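Local atomic coordinates of beta-glucuronidase (Dictyoglomus thermophilum, PDB entry 6XXW), a protein that probably hydrolyses beta-D-glucuronides as a family 2 glycoside hydrolase, splitting glucuronic acid from the group it is linked to. Residues W39-E44 against G72-K77; L227-K232 against N257-N262; P250-P255 against I280-V285. All coordinates share one frame; numbering follows the deposited sequence.

Contact 1 (W39-E44 against G72-K77)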
loop_
_atom_site.group_PDB
_atom_site.type_symbol
_atom_site.label_atom_id
_atom_site.label_comp_id
_atom_site.label_asym_id
_atom_site.label_seq_id
_atom_site.Cartn_x
_atom_site.Cartn_y
_atom_site.Cartn_z
ATOM N N TRP A 39 -1.590 -9.855 33.614
ATOM C CA TRP A 39 -2.381 -9.483 34.779
ATOM C C TRP A 39 -3.862 -9.691 34.493
ATOM O O TRP A 39 -4.280 -9.812 33.345
ATOM C CB TRP A 39 -2.168 -8.016 35.155
ATOM C CG TRP A 39 -0.818 -7.627 35.697
ATOM C CD1 TRP A 39 0.408 -7.925 35.176
ATOM C CD2 TRP A 39 -0.580 -6.822 36.850
ATOM N NE1 TRP A 39 1.400 -7.350 35.939
ATOM C CE2 TRP A 39 0.816 -6.671 36.977
ATOM C CE3 TRP A 39 -1.416 -6.204 37.785
ATOM C CZ2 TRP A 39 1.395 -5.928 38.008
ATOM C CZ3 TRP A 39 -0.844 -5.472 38.810
ATOM C CH2 TRP A 39 0.549 -5.350 38.921
ATOM N N GLU A 40 -4.670 -9.697 35.547
ATOM C CA GLU A 40 -6.110 -9.627 35.334
ATOM C C GLU A 40 -6.523 -8.158 35.280
ATOM O O GLU A 40 -5.882 -7.296 35.888
ATOM C CB GLU A 40 -6.866 -10.372 36.436
ATOM C CG GLU A 40 -6.744 -11.885 36.298
ATOM C CD GLU A 40 -7.533 -12.649 37.345
ATOM O OE1 GLU A 40 -6.966 -12.943 38.405
ATOM O OE2 GLU A 40 -8.709 -12.983 37.096
ATOM N N PHE A 41 -7.598 -7.878 34.541
ATOM C CA PHE A 41 -7.954 -6.508 34.184
ATOM C C PHE A 41 -9.469 -6.398 34.092
ATOM O O PHE A 41 -10.129 -7.293 33.562
ATOM C CB PHE A 41 -7.283 -6.126 32.847
ATOM C CG PHE A 41 -7.693 -4.776 32.272
ATOM C CD1 PHE A 41 -8.869 -4.631 31.543
ATOM C CD2 PHE A 41 -6.848 -3.685 32.380
ATOM C CE1 PHE A 41 -9.225 -3.390 30.994
ATOM C CE2 PHE A 41 -7.195 -2.449 31.826
ATOM C CZ PHE A 41 -8.379 -2.312 31.133
ATOM N N ARG A 42 -10.013 -5.296 34.603
ATOM C CA ARG A 42 -11.442 -5.035 34.480
ATOM C C ARG A 42 -11.661 -3.532 34.433
ATOM O O ARG A 42 -10.768 -2.751 34.760
ATOM C CB ARG A 42 -12.239 -5.645 35.638
ATOM C CG ARG A 42 -11.855 -5.080 37.000
ATOM C CD ARG A 42 -12.594 -5.770 38.148
ATOM N NE ARG A 42 -12.269 -5.101 39.403
ATOM C CZ ARG A 42 -12.923 -4.038 39.850
ATOM N NH1 ARG A 42 -12.550 -3.466 40.985
ATOM N NH2 ARG A 42 -13.955 -3.560 39.158
ATOM N N THR A 43 -12.855 -3.134 34.003
ATOM C CA THR A 43 -13.240 -1.731 33.998
ATOM C C THR A 43 -14.161 -1.443 35.180
ATOM O O THR A 43 -14.630 -2.347 35.869
ATOM C CB THR A 43 -13.921 -1.331 32.682
ATOM O OG1 THR A 43 -15.110 -2.103 32.494
ATOM C CG2 THR A 43 -12.979 -1.545 31.489
ATOM N N GLU A 44 -14.420 -0.154 35.394
ATOM C CA GLU A 44 -15.113 0.301 36.596
ATOM C C GLU A 44 -16.474 -0.368 36.761
ATOM O O GLU A 44 -17.238 -0.501 35.804
ATOM C CB GLU A 44 -15.288 1.823 36.554
ATOM C CG GLU A 44 -15.446 2.460 37.927
ATOM C CD GLU A 44 -15.219 3.960 37.883
ATOM O OE1 GLU A 44 -15.289 4.551 36.771
ATOM O OE2 GLU A 44 -14.964 4.544 38.957
ATOM N N GLY A 72 -12.388 6.543 31.911
ATOM C CA GLY A 72 -12.750 6.227 33.278
ATOM C C GLY A 72 -11.700 5.380 33.963
ATOM O O GLY A 72 -10.531 5.405 33.575
ATOM N N ARG A 73 -12.109 4.614 34.964
ATOM C CA ARG A 73 -11.187 3.855 35.797
ATOM C C ARG A 73 -11.108 2.410 35.334
ATOM O O ARG A 73 -12.122 1.794 35.001
ATOM C CB ARG A 73 -11.623 3.914 37.265
ATOM C CG ARG A 73 -11.442 5.302 37.863
ATOM C CD ARG A 73 -11.879 5.389 39.320
ATOM N NE ARG A 73 -11.988 6.781 39.751
ATOM C CZ ARG A 73 -13.112 7.499 39.696
ATOM N NH1 ARG A 73 -14.232 6.966 39.223
ATOM N NH2 ARG A 73 -13.122 8.761 40.116
ATOM N N VAL A 74 -9.890 1.872 35.305
ATOM C CA VAL A 74 -9.682 0.456 35.047
ATOM C C VAL A 74 -8.855 -0.089 36.204
ATOM O O VAL A 74 -8.233 0.661 36.956
ATOM C CB VAL A 74 -9.004 0.187 33.686
ATOM C CG1 VAL A 74 -9.784 0.905 32.555
ATOM C CG2 VAL A 74 -7.545 0.625 33.712
ATOM N N TYR A 75 -8.876 -1.409 36.359
ATOM C CA TYR A 75 -8.303 -2.058 37.536
ATOM C C TYR A 75 -7.475 -3.250 37.087
ATOM O O TYR A 75 -7.980 -4.121 36.376
ATOM C CB TYR A 75 -9.402 -2.502 38.513
ATOM C CG TYR A 75 -10.274 -1.350 38.937
ATOM C CD1 TYR A 75 -11.323 -0.911 38.129
ATOM C CD2 TYR A 75 -10.030 -0.672 40.123
ATOM C CE1 TYR A 75 -12.111 0.173 38.496
ATOM C CE2 TYR A 75 -10.825 0.408 40.505
ATOM C CZ TYR A 75 -11.856 0.822 39.685
ATOM O OH TYR A 75 -12.640 1.890 40.062
ATOM N N TYR A 76 -6.211 -3.272 37.494
ATOM C CA TYR A 76 -5.295 -4.379 37.253
ATOM C C TYR A 76 -5.114 -5.166 38.544
ATOM O O TYR A 76 -5.119 -4.585 39.628
ATOM C CB TYR A 76 -3.937 -3.861 36.795
ATOM C CG TYR A 76 -3.886 -3.263 35.406
ATOM C CD1 TYR A 76 -4.348 -1.977 35.162
ATOM C CD2 TYR A 76 -3.324 -3.978 34.349
ATOM C CE1 TYR A 76 -4.269 -1.412 33.878
ATOM C CE2 TYR A 76 -3.245 -3.429 33.063
ATOM C CZ TYR A 76 -3.714 -2.149 32.840
ATOM O OH TYR A 76 -3.622 -1.614 31.576
ATOM N N LYS A 77 -4.952 -6.489 38.430
ATOM C CA LYS A 77 -4.815 -7.352 39.601
ATOM C C LYS A 77 -3.824 -8.472 39.325
ATOM O O LYS A 77 -3.834 -9.056 38.235
ATOM C CB LYS A 77 -6.162 -7.975 40.002
ATOM C CG LYS A 77 -6.077 -8.924 41.200
ATOM C CD LYS A 77 -7.456 -9.313 41.703
ATOM C CE LYS A 77 -7.598 -10.812 41.831
ATOM N NZ LYS A 77 -9.012 -11.217 42.083
HETATM O O HOH W 1 -4.287 -11.932 39.035
HETATM O O HOH W 2 -9.912 -12.662 39.945
#
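E40 and R42 pair with K77 and Y75 across two antiparallel strands, 39-43 and 73-77, whose axes approach to 4.6 Å with N-to-C directions 160° apart. These two are hydrogen-bonded pairs, each with two N-H...O=C bonds; F41/Y76 and T43/V74 are the non-hydrogen-bonded pairs between and beyond them. F41, T43, V74 and Y76 share one face of the sheet, which suits their mainly apolar groups, and the charged and polar E40, R42, Y75 and K77 share the other. On the first face F41 turns its edge to the face of Y76 in a T-shaped stack: CD2 of F41 comes to 3.5 Å from CZ of Y76, with the ring planes at 82°. V74 packs CG2 against F41 CE2 at 3.6 Å. On the second face the guanidinium of R42 lies flat on the Y75 ring, its CZ 4.2 Å from the centroid, combining stacking with a cation-pi interaction, while its NH2 bonds to D46 O. E40 and K77 run side by side; their charged ends stay beyond salt-bridge distance and share a water held by E40 OE2 and K77 NZ. At the end of the pairing E44 sends CG opposite its backbone N (chi1 -156°), and the extended chain brings OE2 to 2.5 Å from R73 NH1, a short salt bridge through the syn lone pair. Cutting this side chain back to an alanine would probably cost R73 its short carboxylate partner, the ion pair to D142 being long and weak, and Y75 OH its contact with CG. The pair belongs to the jelly-roll sugar-binding domain of family 2 enzymes: strand 50-54 adjoins 32-43, strand 134-142 adjoins 73-81, and F58 and helix 65-68 cover the F41 face.

Contact 2 (L227-K232 against N257-N262)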
loop_
_atom_site.group_PDB
_atom_site.type_symbol
_atom_site.label_atom_id
_atom_site.label_comp_id
_atom_site.label_asym_id
_atom_site.label_seq_id
_atom_site.Cartn_x
_atom_site.Cartn_y
_atom_site.Cartn_z
ATOM N N LEU A 227 35.100 4.832 41.360
ATOM C CA LEU A 227 34.813 5.038 39.954
ATOM C C LEU A 227 35.705 4.109 39.143
ATOM O O LEU A 227 36.920 4.056 39.372
ATOM C CB LEU A 227 35.054 6.490 39.569
ATOM C CG LEU A 227 34.444 6.949 38.252
ATOM C CD1 LEU A 227 32.935 7.024 38.384
ATOM C CD2 LEU A 227 35.016 8.293 37.905
ATOM N N ARG A 228 35.099 3.371 38.209
ATOM C CA ARG A 228 35.801 2.417 37.366
ATOM C C ARG A 228 35.628 2.790 35.903
ATOM O O ARG A 228 34.567 3.271 35.497
ATOM C CB ARG A 228 35.279 0.993 37.576
ATOM C CG ARG A 228 35.691 0.377 38.883
ATOM C CD ARG A 228 35.088 -1.000 39.011
ATOM N NE ARG A 228 35.615 -1.684 40.180
ATOM C CZ ARG A 228 34.962 -1.790 41.323
ATOM N NH1 ARG A 228 33.755 -1.247 41.449
ATOM N NH2 ARG A 228 35.517 -2.432 42.337
ATOM N N ASP A 229 36.670 2.554 35.110
ATOM C CA ASP A 229 36.605 2.820 33.680
ATOM C C ASP A 229 35.967 1.623 32.968
ATOM O O ASP A 229 35.451 0.695 33.599
ATOM C CB ASP A 229 37.991 3.193 33.136
ATOM C CG ASP A 229 38.988 2.025 33.133
ATOM O OD1 ASP A 229 38.606 0.860 33.367
ATOM O OD2 ASP A 229 40.184 2.290 32.883
ATOM N N LYS A 230 36.026 1.641 31.632
ATOM C CA LYS A 230 35.399 0.610 30.807
ATOM C C LYS A 230 35.947 -0.781 31.103
ATOM O O LYS A 230 35.220 -1.775 30.968
ATOM C CB LYS A 230 35.610 0.931 29.324
ATOM C CG LYS A 230 37.093 1.047 28.929
ATOM C CD LYS A 230 37.308 1.449 27.468
ATOM C CE LYS A 230 38.623 2.234 27.323
ATOM N NZ LYS A 230 38.957 2.571 25.900
ATOM N N ASP A 231 37.222 -0.879 31.483
ATOM C CA ASP A 231 37.878 -2.159 31.711
ATOM C C ASP A 231 37.902 -2.555 33.184
ATOM O O ASP A 231 38.693 -3.422 33.572
ATOM C CB ASP A 231 39.297 -2.130 31.145
ATOM C CG ASP A 231 39.325 -1.812 29.664
ATOM O OD1 ASP A 231 39.847 -0.739 29.286
ATOM O OD2 ASP A 231 38.806 -2.628 28.877
ATOM N N LYS A 232 37.051 -1.941 34.008
ATOM C CA LYS A 232 36.916 -2.210 35.438
ATOM C C LYS A 232 38.110 -1.730 36.254
ATOM O O LYS A 232 38.184 -2.027 37.452
ATOM C CB LYS A 232 36.677 -3.697 35.732
ATOM C CG LYS A 232 35.308 -4.225 35.323
ATOM C CD LYS A 232 35.070 -5.610 35.929
ATOM C CE LYS A 232 34.465 -6.579 34.923
ATOM N NZ LYS A 232 34.095 -7.874 35.567
ATOM N N ASN A 257 31.156 9.428 20.804
ATOM C CA ASN A 257 32.100 8.821 21.727
ATOM C C ASN A 257 31.440 8.657 23.093
ATOM O O ASN A 257 31.747 9.424 24.014
ATOM C CB ASN A 257 33.371 9.669 21.834
ATOM C CG ASN A 257 34.441 8.998 22.684
ATOM O OD1 ASN A 257 35.126 8.074 22.230
ATOM N ND2 ASN A 257 34.576 9.446 23.932
ATOM N N PRO A 258 30.527 7.676 23.265
ATOM C CA PRO A 258 29.734 7.544 24.506
ATOM C C PRO A 258 30.461 6.817 25.634
ATOM O O PRO A 258 30.027 5.771 26.116
ATOM C CB PRO A 258 28.515 6.748 24.024
ATOM C CG PRO A 258 29.064 5.876 22.930
ATOM C CD PRO A 258 30.043 6.769 22.203
ATOM N N TYR A 259 31.559 7.384 26.107
ATOM C CA TYR A 259 32.318 6.706 27.149
ATOM C C TYR A 259 31.613 6.835 28.499
ATOM O O TYR A 259 31.261 7.942 28.921
ATOM C CB TYR A 259 33.735 7.264 27.227
ATOM C CG TYR A 259 34.658 6.350 28.006
ATOM C CD1 TYR A 259 34.703 6.395 29.395
ATOM C CD2 TYR A 259 35.464 5.433 27.353
ATOM C CE1 TYR A 259 35.533 5.563 30.110
ATOM C CE2 TYR A 259 36.295 4.596 28.058
ATOM C CZ TYR A 259 36.329 4.663 29.431
ATOM O OH TYR A 259 37.158 3.824 30.128
ATOM N N LEU A 260 31.404 5.698 29.173
ATOM C CA LEU A 260 30.771 5.668 30.490
ATOM C C LEU A 260 31.724 5.097 31.538
ATOM O O LEU A 260 32.369 4.073 31.307
ATOM C CB LEU A 260 29.479 4.839 30.460
ATOM C CG LEU A 260 28.345 5.401 29.590
ATOM C CD1 LEU A 260 27.211 4.385 29.439
ATOM C CD2 LEU A 260 27.818 6.730 30.163
ATOM N N TYR A 261 31.802 5.760 32.684
ATOM C CA TYR A 261 32.453 5.249 33.882
ATOM C C TYR A 261 31.381 4.675 34.799
ATOM O O TYR A 261 30.234 5.128 34.786
ATOM C CB TYR A 261 33.210 6.366 34.616
ATOM C CG TYR A 261 34.411 6.922 33.886
ATOM C CD1 TYR A 261 34.261 7.865 32.877
ATOM C CD2 TYR A 261 35.699 6.503 34.206
ATOM C CE1 TYR A 261 35.360 8.378 32.198
ATOM C CE2 TYR A 261 36.803 7.009 33.537
ATOM C CZ TYR A 261 36.625 7.952 32.534
ATOM O OH TYR A 261 37.715 8.466 31.867
ATOM N N ASN A 262 31.746 3.685 35.606
ATOM C CA ASN A 262 30.793 3.083 36.529
ATOM C C ASN A 262 31.061 3.607 37.933
ATOM O O ASN A 262 32.162 3.440 38.464
ATOM C CB ASN A 262 30.856 1.558 36.518
ATOM C CG ASN A 262 29.708 0.935 37.287
ATOM O OD1 ASN A 262 29.854 0.555 38.459
ATOM N ND2 ASN A 262 28.545 0.852 36.643
HETATM O O HOH W 3 32.370 0.899 39.508
#
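N262 O is gripped by the backbone N of R228 at 2.9 Å and by a water at 2.8 Å, and the CA-H of L227 leans on it as well. The reciprocal bond from N262 N to R228 O makes R228/N262 an antiparallel hydrogen-bonded pair, the last rung between strands 223-228 and 257-268 in what is, by family, an immunoglobulin-like beta-sandwich domain. The same water also donates to N262 OD1 and accepts from R228 NH1, so it links the two side chains of the pair on one face of the sheet; the arginine has its stronger partner in E264, and the asparagine ND2 bonds to D279. On the opposite face L227 places CD1 3.8 Å from CB of Y261, a buried apolar contact, while the hydroxyl of Y261 reaches K251 N. Past the rung the strands diverge, and D229-K232 form the type I turn of the hairpin to strand 234-239. Y259 reaches across to the turn: with CG opposite its backbone N (chi1 -164°), the ring extends until OH accepts a nearly straight bond from K230 N, 2.9 Å and 169°. Tyrosine suits this place because its length carries an acceptor to a turn amide and its edge still offers carbon to pack on. The aliphatic chain of K230 crosses the hydroxyl end of the ring at about a right angle, near the ring plane, CD lying 3.4 Å from Y259 CE2. D229 suits the first position of the turn, where its carboxylate can serve the amides that follow: OD1 accepts from N233 N and also closes an Asx turn with D231 N at 2.9 Å, the donor standing above the carboxylate plane, 53° out of it.

Contact 3 (P250-P255 against I280-V285)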
loop_
_atom_site.group_PDB
_atom_site.type_symbol
_atom_site.label_atom_id
_atom_site.label_comp_id
_atom_site.label_asym_id
_atom_site.label_seq_id
_atom_site.Cartn_x
_atom_site.Cartn_y
_atom_site.Cartn_z
ATOM N N PRO A 250 40.699 12.034 31.521
ATOM C CA PRO A 250 39.348 11.494 31.368
ATOM C C PRO A 250 39.025 11.249 29.906
ATOM O O PRO A 250 39.514 11.944 29.011
ATOM C CB PRO A 250 38.468 12.608 31.944
ATOM C CG PRO A 250 39.236 13.837 31.639
ATOM C CD PRO A 250 40.679 13.477 31.813
ATOM N N LYS A 251 38.198 10.239 29.668
ATOM C CA LYS A 251 37.549 10.056 28.378
ATOM C C LYS A 251 36.141 10.630 28.499
ATOM O O LYS A 251 35.330 10.140 29.298
ATOM C CB LYS A 251 37.521 8.580 27.969
ATOM C CG LYS A 251 38.899 7.895 27.935
ATOM C CD LYS A 251 39.176 7.174 29.243
ATOM C CE LYS A 251 40.619 6.683 29.347
ATOM N NZ LYS A 251 40.773 5.653 30.423
ATOM N N LEU A 252 35.866 11.682 27.739
ATOM C CA LEU A 252 34.607 12.402 27.866
ATOM C C LEU A 252 33.484 11.715 27.095
ATOM O O LEU A 252 33.696 11.113 26.038
ATOM C CB LEU A 252 34.759 13.840 27.362
ATOM C CG LEU A 252 35.906 14.653 27.960
ATOM C CD1 LEU A 252 35.835 16.101 27.487
ATOM C CD2 LEU A 252 35.870 14.561 29.487
ATOM N N TRP A 253 32.277 11.823 27.642
ATOM C CA TRP A 253 31.073 11.375 26.962
ATOM C C TRP A 253 30.619 12.440 25.969
ATOM O O TRP A 253 30.567 13.628 26.301
ATOM C CB TRP A 253 29.975 11.095 27.995
ATOM C CG TRP A 253 28.715 10.510 27.436
ATOM C CD1 TRP A 253 28.344 9.187 27.455
ATOM C CD2 TRP A 253 27.638 11.221 26.802
ATOM N NE1 TRP A 253 27.109 9.036 26.856
ATOM C CE2 TRP A 253 26.658 10.265 26.444
ATOM C CE3 TRP A 253 27.416 12.571 26.481
ATOM C CZ2 TRP A 253 25.469 10.618 25.795
ATOM C CZ3 TRP A 253 26.237 12.920 25.832
ATOM C CH2 TRP A 253 25.281 11.948 25.493
ATOM N N GLU A 254 30.284 12.020 24.754
ATOM C CA GLU A 254 29.663 12.921 23.792
ATOM C C GLU A 254 29.075 12.079 22.668
ATOM O O GLU A 254 29.404 10.896 22.543
ATOM C CB GLU A 254 30.668 13.954 23.245
ATOM C CG GLU A 254 31.956 13.410 22.621
ATOM C CD GLU A 254 32.945 14.537 22.260
ATOM O OE1 GLU A 254 33.162 15.449 23.095
ATOM O OE2 GLU A 254 33.498 14.518 21.139
ATOM N N PRO A 255 28.165 12.639 21.878
ATOM C CA PRO A 255 27.728 11.936 20.666
ATOM C C PRO A 255 28.928 11.598 19.802
ATOM O O PRO A 255 29.793 12.445 19.548
ATOM C CB PRO A 255 26.803 12.945 19.988
ATOM C CG PRO A 255 26.278 13.762 21.102
ATOM C CD PRO A 255 27.400 13.876 22.104
ATOM N N ILE A 280 27.920 6.511 34.561
ATOM C CA ILE A 280 27.796 7.951 34.381
ATOM C C ILE A 280 28.727 8.364 33.251
ATOM O O ILE A 280 29.634 7.630 32.868
ATOM C CB ILE A 280 28.128 8.745 35.664
ATOM C CG1 ILE A 280 29.569 8.461 36.102
ATOM C CG2 ILE A 280 27.134 8.425 36.788
ATOM C CD1 ILE A 280 30.035 9.365 37.217
ATOM N N GLY A 281 28.501 9.558 32.732
ATOM C CA GLY A 281 29.341 10.104 31.678
ATOM C C GLY A 281 29.864 11.470 32.069
ATOM O O GLY A 281 29.167 12.254 32.716
ATOM N N ILE A 282 31.103 11.742 31.685
ATOM C CA ILE A 282 31.765 13.000 32.008
ATOM C C ILE A 282 31.601 13.938 30.815
ATOM O O ILE A 282 32.218 13.737 29.762
ATOM C CB ILE A 282 33.247 12.782 32.351
ATOM C CG1 ILE A 282 33.393 11.966 33.642
ATOM C CG2 ILE A 282 33.970 14.121 32.477
ATOM C CD1 ILE A 282 34.825 11.486 33.894
ATOM N N ARG A 283 30.765 14.967 30.967
ATOM C CA ARG A 283 30.608 15.971 29.922
ATOM C C ARG A 283 30.063 17.258 30.527
ATOM O O ARG A 283 29.395 17.243 31.563
ATOM C CB ARG A 283 29.679 15.489 28.800
ATOM C CG ARG A 283 28.244 16.033 28.882
ATOM C CD ARG A 283 27.420 15.121 29.744
ATOM N NE ARG A 283 26.013 15.519 29.889
ATOM C CZ ARG A 283 25.566 16.431 30.750
ATOM N NH1 ARG A 283 26.415 17.097 31.529
ATOM N NH2 ARG A 283 24.262 16.670 30.843
ATOM N N THR A 284 30.334 18.371 29.846
ATOM C CA THR A 284 29.763 19.661 30.207
ATOM C C THR A 284 28.848 20.143 29.094
ATOM O O THR A 284 29.039 19.806 27.919
ATOM C CB THR A 284 30.838 20.726 30.459
ATOM O OG1 THR A 284 31.601 20.918 29.261
ATOM C CG2 THR A 284 31.763 20.293 31.592
ATOM N N VAL A 285 27.863 20.950 29.470
ATOM C CA VAL A 285 26.970 21.579 28.505
ATOM C C VAL A 285 26.803 23.046 28.885
ATOM O O VAL A 285 26.628 23.379 30.063
ATOM C CB VAL A 285 25.617 20.837 28.413
ATOM C CG1 VAL A 285 24.956 20.730 29.771
ATOM C CG2 VAL A 285 24.691 21.541 27.430
HETATM O O HOH W 4 32.729 9.727 30.301
#
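This is a buried packing contact, pinned by a single direct backbone hydrogen bond, between the segment around L252 and W253, which includes the short strand 253-254, and the G281-R283 connection that leads from strand 273-280 to strand 285-288. I282 O receives W253 N at 2.9 Å, the donor lying 38° out of the carbonyl plane, and the CA of L252 lies close to the same oxygen. A water adds a second link, donating to K251 O and accepting from I282 N at 2.9 Å, so the two backbones are joined without the rungs of a regular sheet. Around this bond the side chains are fitted by shape. L252 crosses I282 at about a right angle and sets CD2 3.6 Å from CG2, a branch that points away from the backbone N of I282; P250 touches the other branch more loosely, its CB 4.3 Å from I282 CD1. Two branches thus let one isoleucine meet both neighbours. Glycine suits position 281 because W253 CB stands 3.9 Å from its CA, on the side where a side chain would have to go. W253 and R283 run side by side, pointing the same way, with ring and guanidinium planes 56° apart; the methylene CD of the arginine lies 4.1 Å from CE3 of the indole. Their polar ends bond elsewhere: W253 NE1 to D353 O in helix 346-355, R283 NE and NH2 to P406 O and V408 O. Beyond the two segments, I282 packs on A210 and V212 of strand 209-217, L252 touches L205 of strand 198-206, and W253 rests on P258 and L260, placing the contact between the beta-sandwich and the barrel domain.

From the N terminus, contact 1 comes first: it closes a loop of 27 residues, between 44 and 72, within the sugar-binding domain and is finished before the others begin. Contact 2 opens at 227, contact 3 opens at 250, then contact 2 closes with 257-262 and contact 3 with 280-285, so these two cross. They touch directly: Y261 O lies 2.7 Å from I280 N, and N257 ND2 2.8 Å from L252 O. Together they tie the hairpin 223-239 and strand 257-268 of the middle domain to the connection toward the barrel. Contact 1 stands apart, its centre about 43 Å from that of contact 2 and about 44 Å from that of contact 3.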